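Local coordinates for signal recognition particle 19 kDa protein (Pyrococcus furiosus, PDB 3DLV) that probably binds 7S RNA directly and mediates attachment of the 54 kDa subunit to the signal recognition particle, which targets nascent membrane proteins to the cytoplasmic membrane, at residues D12-R17 / V29-V34. Residues are numbered along the deposited sequence; the frame is centred on the assembly and turned at random.
Sequences DSRLSR and VESPRV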
ATOM      1  N   ASP A  12      -5.549  -2.842   1.898  1.00  9.61           N
ATOM      2  CA  ASP A  12      -6.695  -2.363   1.137  1.00  8.60           C
ATOM      3  C   ASP A  12      -7.983  -2.526   1.945  1.00 12.48           C
ATOM      4  O   ASP A  12      -8.410  -3.651   2.247  1.00 14.58           O
ATOM      5  CB  ASP A  12      -6.782  -3.112  -0.197  1.00 11.28           C
ATOM      6  CG  ASP A  12      -7.851  -2.544  -1.129  1.00 20.02           C
ATOM      7  OD1 ASP A  12      -8.655  -1.691  -0.690  1.00 16.26           O
ATOM      8  OD2 ASP A  12      -7.882  -2.956  -2.307  1.00 21.54           O
ATOM      9  N   SER A  13      -8.596  -1.394   2.294  1.00 15.04           N
ATOM     10  CA  SER A  13      -9.754  -1.376   3.185  1.00 18.92           C
ATOM     11  C   SER A  13     -11.005  -1.947   2.532  1.00 15.88           C
ATOM     12  O   SER A  13     -11.987  -2.230   3.217  1.00 16.19           O
ATOM     13  CB  SER A  13     -10.033   0.049   3.683  1.00 12.70           C
ATOM     14  OG  SER A  13     -10.250   0.930   2.597  1.00 15.06           O
ATOM     15  N   ARG A  14     -10.964  -2.124   1.215  1.00 12.16           N
ATOM     16  CA  ARG A  14     -12.088  -2.705   0.499  1.00 14.64           C
ATOM     17  C   ARG A  14     -12.178  -4.200   0.745  1.00 12.24           C
ATOM     18  O   ARG A  14     -13.225  -4.798   0.515  1.00 12.66           O
ATOM     19  CB  ARG A  14     -11.951  -2.481  -1.004  1.00 23.44           C
ATOM     20  CG  ARG A  14     -11.778  -1.040  -1.418  1.00 31.00           C
ATOM     21  CD  ARG A  14     -10.936  -0.974  -2.675  1.00 41.29           C
ATOM     22  NE  ARG A  14     -11.383  -1.934  -3.675  1.00 48.17           N
ATOM     23  CZ  ARG A  14     -10.579  -2.541  -4.541  1.00 56.26           C
ATOM     24  NH1 ARG A  14      -9.276  -2.300  -4.519  1.00 44.93           N
ATOM     25  NH2 ARG A  14     -11.075  -3.402  -5.420  1.00 86.31           N
ATOM     26  N   LEU A  15     -11.077  -4.802   1.193  1.00 13.22           N
ATOM     27  CA  LEU A  15     -10.987  -6.255   1.294  1.00 10.59           C
ATOM     28  C   LEU A  15     -11.217  -6.795   2.689  1.00  9.58           C
ATOM     29  O   LEU A  15     -11.009  -6.104   3.683  1.00 11.86           O
ATOM     30  CB  LEU A  15      -9.615  -6.736   0.812  1.00 11.33           C
ATOM     31  CG  LEU A  15      -9.274  -6.387  -0.633  1.00 18.05           C
ATOM     32  CD1 LEU A  15      -7.895  -6.932  -1.003  1.00 17.29           C
ATOM     33  CD2 LEU A  15     -10.345  -6.918  -1.571  1.00 14.81           C
ATOM     34  N   SER A  16     -11.613  -8.063   2.743  1.00 12.53           N
ATOM     35  CA  SER A  16     -11.727  -8.797   3.996  1.00 12.08           C
ATOM     36  C   SER A  16     -10.363  -9.363   4.365  1.00 15.47           C
ATOM     37  O   SER A  16      -9.463  -9.387   3.528  1.00 10.31           O
ATOM     38  CB  SER A  16     -12.724  -9.939   3.838  1.00 15.00           C
ATOM     39  OG  SER A  16     -12.257 -10.884   2.883  1.00 17.51           O
ATOM     40  N   ARG A  17     -10.210  -9.811   5.610  1.00 12.78           N
ATOM     41  CA  ARG A  17      -8.951 -10.411   6.042  1.00 14.06           C
ATOM     42  C   ARG A  17      -8.703 -11.724   5.308  1.00 17.94           C
ATOM     43  O   ARG A  17      -7.573 -12.023   4.924  1.00 25.00           O
ATOM     44  CB  ARG A  17      -8.920 -10.600   7.563  1.00 16.74           C
ATOM     45  CG  ARG A  17      -9.089  -9.293   8.334  1.00 24.70           C
ATOM     46  CD  ARG A  17      -8.721  -9.436   9.806  1.00 39.53           C
ATOM     47  NE  ARG A  17      -7.287  -9.644   9.989  1.00 76.33           N
ATOM     48  CZ  ARG A  17      -6.410  -8.673  10.235  1.00 37.16           C
ATOM     49  NH1 ARG A  17      -6.817  -7.415  10.335  1.00 36.36           N
ATOM     50  NH2 ARG A  17      -5.125  -8.964  10.383  1.00 47.64           N
ATOM     51  N   VAL A  29      -6.469   1.784   3.567  1.00 19.87           N
ATOM     52  CA  VAL A  29      -6.996   2.735   2.591  1.00 17.27           C
ATOM     53  C   VAL A  29      -7.637   2.009   1.411  1.00 16.79           C
ATOM     54  O   VAL A  29      -7.282   0.868   1.095  1.00 16.33           O
ATOM     55  CB  VAL A  29      -5.902   3.695   2.066  1.00 23.29           C
ATOM     56  CG1 VAL A  29      -5.432   4.645   3.167  1.00 19.94           C
ATOM     57  CG2 VAL A  29      -4.733   2.908   1.493  1.00 17.08           C
ATOM     58  N   GLU A  30      -8.584   2.677   0.763  1.00 18.01           N
ATOM     59  CA  GLU A  30      -9.263   2.098  -0.390  1.00 19.77           C
ATOM     60  C   GLU A  30      -8.381   2.084  -1.640  1.00 14.64           C
ATOM     61  O   GLU A  30      -7.825   3.111  -2.029  1.00 21.46           O
ATOM     62  CB  GLU A  30     -10.557   2.860  -0.680  1.00 26.64           C
ATOM     63  CG  GLU A  30     -11.269   2.372  -1.929  1.00 33.12           C
ATOM     64  CD  GLU A  30     -12.575   3.088  -2.180  1.00 61.39           C
ATOM     65  OE1 GLU A  30     -12.927   3.985  -1.386  1.00 50.32           O
ATOM     66  OE2 GLU A  30     -13.248   2.751  -3.178  1.00 59.53           O
ATOM     67  N   SER A  31      -8.276   0.915  -2.265  1.00 23.49           N
ATOM     68  CA  SER A  31      -7.520   0.727  -3.510  1.00 22.76           C
ATOM     69  C   SER A  31      -6.126   1.354  -3.512  1.00 12.84           C
ATOM     70  O   SER A  31      -5.858   2.259  -4.301  1.00 17.57           O
ATOM     71  CB  SER A  31      -8.308   1.261  -4.717  1.00 22.93           C
ATOM     72  OG  SER A  31      -9.483   0.505  -4.950  1.00 43.66           O
ATOM     73  N   PRO A  32      -5.224   0.866  -2.646  1.00 19.55           N
ATOM     74  CA  PRO A  32      -3.856   1.403  -2.655  1.00 18.30           C
ATOM     75  C   PRO A  32      -3.161   1.057  -3.970  1.00 15.94           C
ATOM     76  O   PRO A  32      -3.128  -0.112  -4.354  1.00 16.66           O
ATOM     77  CB  PRO A  32      -3.162   0.664  -1.498  1.00 23.55           C
ATOM     78  CG  PRO A  32      -4.232  -0.140  -0.799  1.00 23.63           C
ATOM     79  CD  PRO A  32      -5.384  -0.278  -1.732  1.00 15.77           C
ATOM     80  N   ARG A  33      -2.611   2.054  -4.653  1.00 12.31           N
ATOM     81  CA  ARG A  33      -1.906   1.799  -5.907  1.00 17.61           C
ATOM     82  C   ARG A  33      -0.430   1.531  -5.646  1.00 16.85           C
ATOM     83  O   ARG A  33       0.130   2.030  -4.676  1.00 12.04           O
ATOM     84  CB  ARG A  33      -2.049   2.992  -6.848  1.00 18.84           C
ATOM     85  CG  ARG A  33      -3.457   3.236  -7.366  1.00 27.42           C
ATOM     86  CD  ARG A  33      -3.599   4.692  -7.760  1.00 47.50           C
ATOM     87  NE  ARG A  33      -2.315   5.232  -8.196  1.00 66.22           N
ATOM     88  CZ  ARG A  33      -1.995   6.520  -8.179  1.00 76.25           C
ATOM     89  NH1 ARG A  33      -2.871   7.417  -7.745  1.00 77.79           N
ATOM     90  NH2 ARG A  33      -0.797   6.911  -8.592  1.00 49.15           N
ATOM     91  N   VAL A  34       0.204   0.746  -6.512  1.00 14.58           N
ATOM     92  CA  VAL A  34       1.629   0.468  -6.362  1.00 13.31           C
ATOM     93  C   VAL A  34       2.453   1.748  -6.260  1.00 16.46           C
ATOM     94  O   VAL A  34       3.340   1.861  -5.419  1.00 14.51           O
ATOM     95  CB  VAL A  34       2.171  -0.378  -7.526  1.00 15.16           C
ATOM     96  CG1 VAL A  34       3.690  -0.422  -7.470  1.00 16.59           C
ATOM     97  CG2 VAL A  34       1.580  -1.778  -7.480  1.00 15.74           C
TER
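Asp12 OD1 accepts two backbone N-H groups, one from each segment. Ser31 N donates across the contact at 3.1 Å to this oxygen, while Arg14 N donates to it at 3.0 Å and closes an Asx turn. The two donors approach from opposite faces of the carboxylate, both well out of its plane, so the group is held between them. With CG anti to the backbone N (chi1 -173°), the carboxylate swings across to 29-34. A short aspartate suits this place because one oxygen takes both amides while the other pairs with the guanidinium: Arg14 NH1 forms a salt bridge with Asp12 OD2 at 2.7 Å. Replacing this carboxylate by an alanine is likely to leave the amides of Arg14 and Ser31 without their shared acceptor, undo the Asx turn and deprive the guanidinium of its mate. Pro32 crosses this side chain at about a right angle, its CD lying 3.4 Å from Asp12 CG; having no N-H of its own, the proline presents only ring carbons here.

Behind the carboxylate the backbones form a single beta bridge. Ser13 N donates to Val29 O at 2.9 Å, nearly straight at 167°, and Asp12 CA adds a CH···O contact to the same oxygen. The short Ser13 side chain fits against the Val29-Glu30 peptide, and a type I turn from Asp12 to Leu15 then leads the chain away. The Arg14 chain, bent at chi2 and chi3, sets its CD 3.4 Å from Glu30 CG, aliphatic part against aliphatic part, and places one guanidinium face over Ser31 OG.

Both segments belong to the long loop joining strand 3-6 to helix 34-43, and the contact joins an early part of it to its last residues. Val29 turns its side chain away from 12-17 onto helix 81-100, whose Arg96 hydrogen-bonds through NH1 to Glu30 O, and Arg33 occupies the N-cap position just before helix 34-43.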